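Local coordinates for polyketide biosynthesis cytochrome P450 PksS (Bacillus subtilis, PDB 4YZR), which is a heme-dependent cytochrome P450 monooxygenase that acts on dihydrobacillaene in the biosynthesis of the polyketide antibiotic bacillaene, at residues I343-G348 with L353-A358; H15-V20 with F392-E397. All blocks are in the same frame, centred on the assembly; numbering follows the deposited sequence.

Both contacts lie in one cytochrome P450 fold, in a single chain. Their centres are about 19 Å apart. Their nearest atoms are about 8 Å apart, so they do not touch. Along the chain the order is 15-20, 343-348, 353-358 and 392-397. Contact 1 is thus nested inside the loop closed by contact 2. Contact 1 is local: it folds the loop before helix 355-372 onto the start of that helix, beside the heme. Contact 2 is long-range. It ties the junction of helices 11-15 and 17-27 to the loop before strand 400-402, away from the annotated sites. One forms part of the heme pocket; the other joins regions near the two ends of the chain.

Contact 1: residues I343-G348 with L353-A358; sequences ISFGFG and LGAPLA. With HEM (protoporphyrin IX containing Fe), chain C.
Phe345 reaches from its loop to Ala355 and Ala358 on the first turn of helix 355-372. Its CB points toward the helix. CG stands anti to the carbonyl carbon, beside the backbone N (chi1 -68°), and this turns the ring in between helix and heme. From CG outward, one face lies on Ala355: CG is 3.9 Å from Ala355 CB, and CD2, CE2 and CZ are about equally near. The methyl sits over the middle of the ring, 3.6 Å from Ala355 CB to the Phe345 centroid and 5° off the normal. This is a CH-pi contact.

The other branch of the ring meets the porphyrin. Phe345 CD1 is 3.8 Å from HEM C1B, and Phe345 CE1 is 3.6 Å from HEM C2B. The pyrrole approaches the ring obliquely. Phe345 is the aromatic residue that opens the P450 signature FxxGxxxCxG, here ending at Gly354. This loop carries Cys352, by similarity the axial ligand of the heme iron. Phe345 is also hydrogen-bonded to Cys352 through the backbone, and its side chain touches that of Cys352.

Near the ring tip, Phe345 CE1 meets Ala358 CB at 4.1 Å, close to the ring plane. The same methyl is shared with the cofactor: Ala358 CB is 3.6 Å from HEM CAB. Gly354, the N-cap residue, lacks a side chain, and its CA comes within 3.5 Å of HEM C3C. On the loop side, a type I turn runs from Ile343 to Gly346, closed by Gly346 N to Ile343 O at 2.9 Å. Ser344 OG anchors this turn by a hydrogen bond to Leu282 O.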
ATOM      1  N   ILE A 343      -6.199 -10.584   2.906  1.00  8.29           N
ATOM      2  CA  ILE A 343      -6.756  -9.257   3.090  1.00  9.12           C
ATOM      3  C   ILE A 343      -5.709  -8.125   2.956  1.00  8.36           C
ATOM      4  O   ILE A 343      -5.815  -7.082   3.549  1.00  8.52           O
ATOM      5  CB  ILE A 343      -7.530  -9.111   4.396  1.00  9.81           C
ATOM      6  CG1 ILE A 343      -6.735  -9.401   5.648  1.00 10.36           C
ATOM      7  CG2 ILE A 343      -8.788 -10.003   4.357  1.00 12.68           C
ATOM      8  CD1 ILE A 343      -7.434  -8.851   6.940  1.00 12.05           C
ATOM      9  N   SER A 344      -4.715  -8.406   2.124  1.00  7.78           N
ATOM     10  CA  SER A 344      -3.674  -7.390   1.888  1.00  7.88           C
ATOM     11  C   SER A 344      -4.147  -6.109   1.259  1.00  8.27           C
ATOM     12  O   SER A 344      -3.495  -5.078   1.382  1.00  8.24           O
ATOM     13  CB  SER A 344      -2.564  -7.903   1.110  1.00  8.19           C
ATOM     14  OG  SER A 344      -1.994  -9.072   1.821  1.00 10.69           O
ATOM     15  N   PHE A 345      -5.268  -6.182   0.554  1.00  8.11           N
ATOM     16  CA  PHE A 345      -5.972  -5.010  -0.091  1.00  7.87           C
ATOM     17  C   PHE A 345      -7.155  -4.553   0.769  1.00  8.80           C
ATOM     18  O   PHE A 345      -7.995  -3.793   0.317  1.00  8.93           O
ATOM     19  CB  PHE A 345      -6.374  -5.326  -1.485  1.00  7.39           C
ATOM     20  CG  PHE A 345      -5.259  -5.497  -2.460  1.00  7.87           C
ATOM     21  CD1 PHE A 345      -4.328  -4.493  -2.680  1.00  7.99           C
ATOM     22  CD2 PHE A 345      -5.155  -6.627  -3.305  1.00  8.08           C
ATOM     23  CE1 PHE A 345      -3.333  -4.566  -3.595  1.00  8.06           C
ATOM     24  CE2 PHE A 345      -4.189  -6.730  -4.256  1.00  8.48           C
ATOM     25  CZ  PHE A 345      -3.289  -5.709  -4.425  1.00  8.54           C
ATOM     26  N   GLY A 346      -7.259  -5.075   2.014  1.00  9.01           N
ATOM     27  CA  GLY A 346      -8.398  -4.794   2.860  1.00  9.82           C
ATOM     28  C   GLY A 346      -9.557  -5.647   2.431  1.00 10.83           C
ATOM     29  O   GLY A 346      -9.417  -6.745   1.884  1.00 11.53           O
ATOM     30  N   PHE A 347     -10.764  -5.163   2.774  1.00 11.60           N
ATOM     31  CA  PHE A 347     -12.045  -5.924   2.522  1.00 12.65           C
ATOM     32  C   PHE A 347     -13.214  -5.039   2.673  1.00 13.40           C
ATOM     33  O   PHE A 347     -13.185  -4.279   3.638  1.00 16.14           O
ATOM     34  CB  PHE A 347     -12.182  -7.122   3.518  1.00 14.85           C
ATOM     35  CG  PHE A 347     -13.384  -7.916   3.252  1.00 17.11           C
ATOM     36  CD1 PHE A 347     -13.360  -8.876   2.351  1.00 17.03           C
ATOM     37  CD2 PHE A 347     -14.593  -7.567   3.813  1.00 18.91           C
ATOM     38  CE1 PHE A 347     -14.505  -9.524   1.968  1.00 22.08           C
ATOM     39  CE2 PHE A 347     -15.786  -8.213   3.420  1.00 19.18           C
ATOM     40  CZ  PHE A 347     -15.700  -9.188   2.510  1.00 18.08           C
ATOM     41  N   GLY A 348     -14.156  -5.159   1.741  1.00 12.91           N
ATOM     42  CA  GLY A 348     -15.413  -4.431   1.838  1.00 14.45           C
ATOM     43  C   GLY A 348     -15.388  -3.076   1.211  1.00 15.22           C
ATOM     44  O   GLY A 348     -14.891  -2.963   0.114  1.00 14.98           O
ATOM     45  N   LEU A 353      -8.735   0.366  -4.255  1.00  9.13           N
ATOM     46  CA  LEU A 353      -9.067   0.802  -5.611  1.00 10.59           C
ATOM     47  C   LEU A 353      -8.007   0.482  -6.616  1.00  9.99           C
ATOM     48  O   LEU A 353      -8.262   0.200  -7.758  1.00 10.52           O
ATOM     49  CB  LEU A 353      -9.347   2.293  -5.581  1.00 13.04           C
ATOM     50  CG  LEU A 353      -9.763   2.947  -6.937  1.00 15.52           C
ATOM     51  CD1 LEU A 353     -11.166   2.539  -7.292  1.00 18.04           C
ATOM     52  CD2 LEU A 353      -9.558   4.426  -6.818  1.00 17.28           C
ATOM     53  N   GLY A 354      -6.787   0.569  -6.163  1.00  9.35           N
ATOM     54  CA  GLY A 354      -5.619   0.366  -7.053  1.00 10.27           C
ATOM     55  C   GLY A 354      -5.187  -1.051  -7.202  1.00  9.78           C
ATOM     56  O   GLY A 354      -4.184  -1.309  -7.872  1.00 10.16           O
ATOM     57  N   ALA A 355      -5.911  -2.000  -6.652  1.00  8.24           N
ATOM     58  CA  ALA A 355      -5.482  -3.428  -6.681  1.00  9.32           C
ATOM     59  C   ALA A 355      -5.145  -3.899  -8.064  1.00  9.07           C
ATOM     60  O   ALA A 355      -4.116  -4.551  -8.233  1.00  9.26           O
ATOM     61  CB  ALA A 355      -6.510  -4.335  -5.994  1.00  9.93           C
ATOM     62  N   PRO A 356      -5.907  -3.535  -9.133  1.00  9.46           N
ATOM     63  CA  PRO A 356      -5.504  -4.105 -10.411  1.00  9.76           C
ATOM     64  C   PRO A 356      -4.171  -3.539 -10.881  1.00  9.49           C
ATOM     65  O   PRO A 356      -3.394  -4.213 -11.571  1.00 10.06           O
ATOM     66  CB  PRO A 356      -6.652  -3.647 -11.369  1.00 12.08           C
ATOM     67  CG  PRO A 356      -7.682  -3.097 -10.475  1.00 15.80           C
ATOM     68  CD  PRO A 356      -7.245  -2.916  -9.118  1.00 11.16           C
ATOM     69  N   LEU A 357      -3.868  -2.297 -10.528  1.00  8.52           N
ATOM     70  CA  LEU A 357      -2.613  -1.682 -10.939  1.00  9.90           C
ATOM     71  C   LEU A 357      -1.462  -2.241 -10.140  1.00  8.35           C
ATOM     72  O   LEU A 357      -0.434  -2.564 -10.703  1.00  8.55           O
ATOM     73  CB  LEU A 357      -2.685  -0.148 -10.761  1.00 10.50           C
ATOM     74  CG  LEU A 357      -1.406   0.577 -11.131  1.00 11.13           C
ATOM     75  CD1 LEU A 357      -1.010   0.320 -12.578  1.00 12.39           C
ATOM     76  CD2 LEU A 357      -1.714   2.085 -10.972  1.00 13.67           C
ATOM     77  N   ALA A 358      -1.626  -2.416  -8.833  1.00  8.47           N
ATOM     78  CA  ALA A 358      -0.582  -3.064  -8.040  1.00  9.89           C
ATOM     79  C   ALA A 358      -0.302  -4.444  -8.548  1.00  9.48           C
ATOM     80  O   ALA A 358       0.854  -4.876  -8.703  1.00  9.70           O
ATOM     81  CB  ALA A 358      -1.030  -3.099  -6.627  1.00 11.08           C
TER
HETATM   82  CHA HEM C 502      -7.189   1.293  -0.064  0.93  8.82           C
HETATM   83  CHB HEM C 502      -3.489  -1.809   0.130  0.93  7.20           C
HETATM   84  CHC HEM C 502      -1.764   0.013  -4.036  0.93  7.08           C
HETATM   85  CHD HEM C 502      -5.372   3.176  -4.101  0.93  9.16           C
HETATM   86  C1A HEM C 502      -6.330   0.310   0.368  0.93  7.99           C
HETATM   87  C2A HEM C 502      -6.469  -0.559   1.546  0.93  7.57           C
HETATM   88  C3A HEM C 502      -5.425  -1.347   1.612  0.93  7.39           C
HETATM   89  C4A HEM C 502      -4.611  -1.096   0.420  0.93  7.26           C
HETATM   90  CMA HEM C 502      -5.079  -2.297   2.688  0.93  8.20           C
HETATM   91  CAA HEM C 502      -7.578  -0.416   2.595  0.93  9.04           C
HETATM   92  CBA HEM C 502      -7.218   0.491   3.680  0.93 10.10           C
HETATM   93  CGA HEM C 502      -8.256   0.687   4.866  0.93 10.28           C
HETATM   94  O1A HEM C 502      -7.770   1.365   5.836  0.93 11.37           O
HETATM   95  O2A HEM C 502      -9.281   0.138   4.701  0.93 11.17           O
HETATM   96  C1B HEM C 502      -2.687  -1.574  -0.985  0.93  6.53           C
HETATM   97  C2B HEM C 502      -1.533  -2.321  -1.366  0.93  6.25           C
HETATM   98  C3B HEM C 502      -1.016  -1.843  -2.523  0.93  6.89           C
HETATM   99  C4B HEM C 502      -1.901  -0.738  -2.891  0.93  6.77           C
HETATM  100  CMB HEM C 502      -1.047  -3.439  -0.564  0.93  7.64           C
HETATM  101  CAB HEM C 502       0.139  -2.228  -3.316  0.93  7.88           C
HETATM  102  CBB HEM C 502       0.665  -3.397  -3.214  0.93 13.04           C
HETATM  103  C1C HEM C 502      -2.583   1.015  -4.484  0.93  7.48           C
HETATM  104  C2C HEM C 502      -2.455   1.809  -5.643  0.93  7.93           C
HETATM  105  C3C HEM C 502      -3.501   2.733  -5.674  0.93  8.92           C
HETATM  106  C4C HEM C 502      -4.243   2.507  -4.476  0.93  7.84           C
HETATM  107  CMC HEM C 502      -1.422   1.500  -6.694  0.93  8.96           C
HETATM  108  CAC HEM C 502      -3.798   3.748  -6.672  0.93 10.30           C
HETATM  109  CBC HEM C 502      -2.911   4.298  -7.418  0.93 16.19           C
HETATM  110  C1D HEM C 502      -6.189   2.979  -3.014  0.93  8.11           C
HETATM  111  C2D HEM C 502      -7.331   3.795  -2.682  0.93  9.68           C
HETATM  112  C3D HEM C 502      -7.852   3.237  -1.550  0.93  8.96           C
HETATM  113  C4D HEM C 502      -7.027   2.067  -1.189  0.93  8.13           C
HETATM  114  CMD HEM C 502      -7.888   4.952  -3.483  0.93  9.90           C
HETATM  115  CAD HEM C 502      -9.083   3.666  -0.794  0.93  9.65           C
HETATM  116  CBD HEM C 502     -10.324   2.983  -1.276  0.93  9.97           C
HETATM  117  CGD HEM C 502     -11.657   3.457  -0.619  0.93 10.07           C
HETATM  118  O1D HEM C 502     -11.543   4.077   0.444  0.93 11.16           O
HETATM  119  O2D HEM C 502     -12.701   3.111  -1.204  0.93 12.42           O
HETATM  120  NA  HEM C 502      -5.241  -0.131  -0.312  0.93  7.60           N
HETATM  121  NB  HEM C 502      -2.904  -0.645  -1.977  0.93  7.37           N
HETATM  122  NC  HEM C 502      -3.688   1.441  -3.801  0.93  8.26           N
HETATM  123  ND  HEM C 502      -5.992   1.964  -2.108  0.93  8.19           N
HETATM  124 FE   HEM C 502      -4.507   0.624  -2.085  0.93  7.61          FE

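Contact 2: residues H15-V20 with F392-E397; sequences HNPFSV and FLRGLE
OD1 of Asn16, a residue whose CA lies 4.0 Å from Arg394 NH2, takes two backbone N-H groups. Ser19 N reaches Asn16 OD1 at 3.1 Å, coming from above the carbonyl plane. Phe18 N adds a weaker bond to the same oxygen. Asn16 is thereby the N-cap of helix 17-27. It is also the residue at which the chain leaves helix 11-15, so it forms the joint between the two helices.

Arg394 comes up to this joint from the loop 392-397. Its CG is anti to the backbone N (chi1 -175°). The chain bends at chi2 (53°), and the rest is extended, carrying the guanidinium to Pro17. The pyrrolidine covers one face of the guanidinium: Pro17 CD stands over its centre, 3.4 Å from Arg394 CZ. Further back, Pro17 CG is 3.8 Å from Arg394 NE. Phe18 CE1 touches the aliphatic part at Arg394 CG, 4.2 Å away.

At the guanidinium edge, Arg394 NH2 gives a weak, bent hydrogen bond to His15 O (3.1 Å, 122°). The stronger bond runs from NH1 to His14 O, one residue before the segment. Trp387 makes a cation-pi contact with the same group. Backbone hydrogen bonds to Pro287 and Val289 tie the loop 392-397 to the loop after helix 274-285.

The two carbonyls belong to the C-terminal end of helix 11-15. Carbonyls at a helix end would tend to carry partial negative charge, which probably favours the buried guanidinium of Arg394 there.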
ATOM      1  N   HIS A  15      11.754  -5.293  14.180  1.00 11.46           N
ATOM      2  CA  HIS A  15      12.557  -6.400  13.728  1.00 13.38           C
ATOM      3  C   HIS A  15      11.753  -7.374  12.860  1.00 11.90           C
ATOM      4  O   HIS A  15      12.190  -7.805  11.866  1.00 13.06           O
ATOM      5  CB  HIS A  15      13.161  -7.133  14.917  1.00 15.02           C
ATOM      6  CG  HIS A  15      13.967  -8.307  14.514  1.00 18.57           C
ATOM      7  ND1 HIS A  15      13.529  -9.590  14.693  1.00 27.85           N
ATOM      8  CD2 HIS A  15      15.130  -8.394  13.846  1.00 24.82           C
ATOM      9  CE1 HIS A  15      14.423 -10.426  14.204  1.00 26.15           C
ATOM     10  NE2 HIS A  15      15.407  -9.727  13.691  1.00 28.29           N
ATOM     11  N   ASN A  16      10.554  -7.665  13.319  1.00 12.22           N
ATOM     12  CA  ASN A  16       9.646  -8.620  12.579  1.00 12.91           C
ATOM     13  C   ASN A  16       8.248  -8.419  13.081  1.00 11.69           C
ATOM     14  O   ASN A  16       7.836  -9.017  14.054  1.00 11.87           O
ATOM     15  CB  ASN A  16      10.154 -10.057  12.756  1.00 13.74           C
ATOM     16  CG  ASN A  16       9.391 -11.016  11.898  1.00 17.18           C
ATOM     17  OD1 ASN A  16       8.325 -10.684  11.454  1.00 15.97           O
ATOM     18  ND2 ASN A  16       9.834 -12.223  11.776  1.00 21.12           N
ATOM     19  N   PRO A  17       7.468  -7.654  12.321  1.00 10.70           N
ATOM     20  CA  PRO A  17       6.105  -7.427  12.806  1.00 11.50           C
ATOM     21  C   PRO A  17       5.186  -8.681  12.676  1.00 11.09           C
ATOM     22  O   PRO A  17       4.242  -8.806  13.423  1.00 11.93           O
ATOM     23  CB  PRO A  17       5.627  -6.259  11.937  1.00 11.30           C
ATOM     24  CG  PRO A  17       6.429  -6.404  10.742  1.00 11.70           C
ATOM     25  CD  PRO A  17       7.774  -6.807  11.198  1.00 12.47           C
ATOM     26  N   PHE A  18       5.592  -9.541  11.781  1.00 12.22           N
ATOM     27  CA  PHE A  18       4.813 -10.761  11.554  1.00 12.42           C
ATOM     28  C   PHE A  18       4.890 -11.627  12.774  1.00 13.14           C
ATOM     29  O   PHE A  18       3.912 -12.225  13.221  1.00 13.16           O
ATOM     30  CB  PHE A  18       5.229 -11.488  10.338  1.00 12.78           C
ATOM     31  CG  PHE A  18       5.107 -10.651   9.128  1.00 11.81           C
ATOM     32  CD1 PHE A  18       6.103  -9.828   8.648  1.00 12.39           C
ATOM     33  CD2 PHE A  18       3.876 -10.654   8.430  1.00 13.96           C
ATOM     34  CE1 PHE A  18       5.894  -9.039   7.545  1.00 14.03           C
ATOM     35  CE2 PHE A  18       3.715  -9.854   7.289  1.00 13.97           C
ATOM     36  CZ  PHE A  18       4.687  -9.059   6.852  1.00 14.07           C
ATOM     37  N   SER A  19       6.082 -11.670  13.392  1.00 14.84           N
ATOM     38  CA  SER A  19       6.188 -12.560  14.564  0.50 14.45           C
ATOM     39  C   SER A  19       5.487 -11.925  15.786  1.00 15.53           C
ATOM     40  O   SER A  19       4.846 -12.637  16.543  1.00 16.42           O
ATOM     41  CB  SER A  19       7.642 -12.960  14.909  0.50 15.14           C
ATOM     42  OG  SER A  19       7.830 -13.278  16.265  0.50 18.73           O
ATOM     43  N   VAL A  20       5.497 -10.627  15.901  1.00 13.43           N
ATOM     44  CA  VAL A  20       4.774  -9.990  16.987  1.00 13.17           C
ATOM     45  C   VAL A  20       3.265 -10.211  16.825  1.00 12.87           C
ATOM     46  O   VAL A  20       2.513 -10.597  17.729  1.00 13.56           O
ATOM     47  CB  VAL A  20       5.073  -8.475  17.081  1.00 13.89           C
ATOM     48  CG1 VAL A  20       4.204  -7.774  18.062  1.00 14.38           C
ATOM     49  CG2 VAL A  20       6.551  -8.276  17.475  1.00 14.06           C
ATOM     50  N   PHE A 392       2.964   0.890   9.959  1.00 11.99           N
ATOM     51  CA  PHE A 392       1.878   0.376   9.150  1.00 11.04           C
ATOM     52  C   PHE A 392       2.403  -0.179   7.894  1.00 10.29           C
ATOM     53  O   PHE A 392       1.783  -1.155   7.372  1.00 11.30           O
ATOM     54  CB  PHE A 392       0.866   1.484   8.888  1.00 12.33           C
ATOM     55  CG  PHE A 392       0.238   2.032  10.130  1.00 14.91           C
ATOM     56  CD1 PHE A 392      -0.769   1.328  10.793  1.00 15.11           C
ATOM     57  CD2 PHE A 392       0.680   3.164  10.671  1.00 17.59           C
ATOM     58  CE1 PHE A 392      -1.340   1.831  11.948  1.00 17.99           C
ATOM     59  CE2 PHE A 392       0.118   3.689  11.858  1.00 18.88           C
ATOM     60  CZ  PHE A 392      -0.847   2.971  12.477  1.00 19.00           C
ATOM     61  N   LEU A 393       3.360   0.425   7.265  1.00 11.11           N
ATOM     62  CA  LEU A 393       3.907   0.020   5.961  1.00 11.53           C
ATOM     63  C   LEU A 393       5.225  -0.694   6.100  1.00 13.02           C
ATOM     64  O   LEU A 393       6.268   0.031   6.443  1.00 16.83           O
ATOM     65  CB  LEU A 393       4.068   1.233   5.108  1.00 13.55           C
ATOM     66  CG  LEU A 393       2.914   2.237   5.019  1.00 14.78           C
ATOM     67  CD1 LEU A 393       3.243   3.467   4.131  1.00 18.18           C
ATOM     68  CD2 LEU A 393       1.651   1.498   4.619  1.00 14.37           C
ATOM     69  N   ARG A 394       5.324  -1.940   5.765  1.00 10.46           N
ATOM     70  CA  ARG A 394       6.497  -2.768   5.968  1.00  9.90           C
ATOM     71  C   ARG A 394       7.322  -2.730   4.720  1.00 10.49           C
ATOM     72  O   ARG A 394       6.995  -3.378   3.736  1.00 11.77           O
ATOM     73  CB  ARG A 394       6.094  -4.136   6.399  1.00 10.55           C
ATOM     74  CG  ARG A 394       7.202  -5.093   6.764  1.00 11.52           C
ATOM     75  CD  ARG A 394       8.115  -4.505   7.767  1.00 11.42           C
ATOM     76  NE  ARG A 394       9.067  -5.473   8.234  1.00 11.85           N
ATOM     77  CZ  ARG A 394       9.962  -5.212   9.216  1.00 12.07           C
ATOM     78  NH1 ARG A 394       9.950  -4.030   9.808  1.00 13.19           N
ATOM     79  NH2 ARG A 394      10.772  -6.184   9.591  1.00 13.47           N
ATOM     80  N   GLY A 395       8.405  -1.977   4.739  1.00 10.47           N
ATOM     81  CA  GLY A 395       9.193  -1.713   3.537  1.00 10.10           C
ATOM     82  C   GLY A 395      10.691  -1.647   3.789  1.00 10.24           C
ATOM     83  O   GLY A 395      11.123  -1.167   4.823  1.00 10.95           O
ATOM     84  N   LEU A 396      11.430  -2.068   2.788  1.00 10.86           N
ATOM     85  CA  LEU A 396      12.905  -2.087   2.870  1.00 10.60           C
ATOM     86  C   LEU A 396      13.489  -0.755   2.627  1.00 10.85           C
ATOM     87  O   LEU A 396      13.050  -0.007   1.799  1.00 11.90           O
ATOM     88  CB  LEU A 396      13.409  -3.087   1.829  1.00 10.51           C
ATOM     89  CG  LEU A 396      13.137  -4.514   2.117  1.00 10.64           C
ATOM     90  CD1 LEU A 396      13.130  -5.380   0.859  1.00 12.00           C
ATOM     91  CD2 LEU A 396      13.996  -5.117   3.205  1.00 12.18           C
ATOM     92  N   GLU A 397      14.591  -0.486   3.331  1.00 12.50           N
ATOM     93  CA  GLU A 397      15.402   0.674   2.977  1.00 14.34           C
ATOM     94  C   GLU A 397      16.302   0.432   1.768  1.00 13.10           C
ATOM     95  O   GLU A 397      16.462   1.312   0.965  1.00 15.50           O
ATOM     96  CB  GLU A 397      16.266   0.983   4.237  1.00 20.19           C
ATOM     97  CG  GLU A 397      17.180   2.174   4.311  1.00 28.29           C
ATOM     98  CD  GLU A 397      17.832   2.193   5.731  1.00 35.72           C
ATOM     99  OE1 GLU A 397      19.001   1.754   5.931  1.00 42.05           O
ATOM    100  OE2 GLU A 397      17.127   2.553   6.719  1.00 44.21           O
TER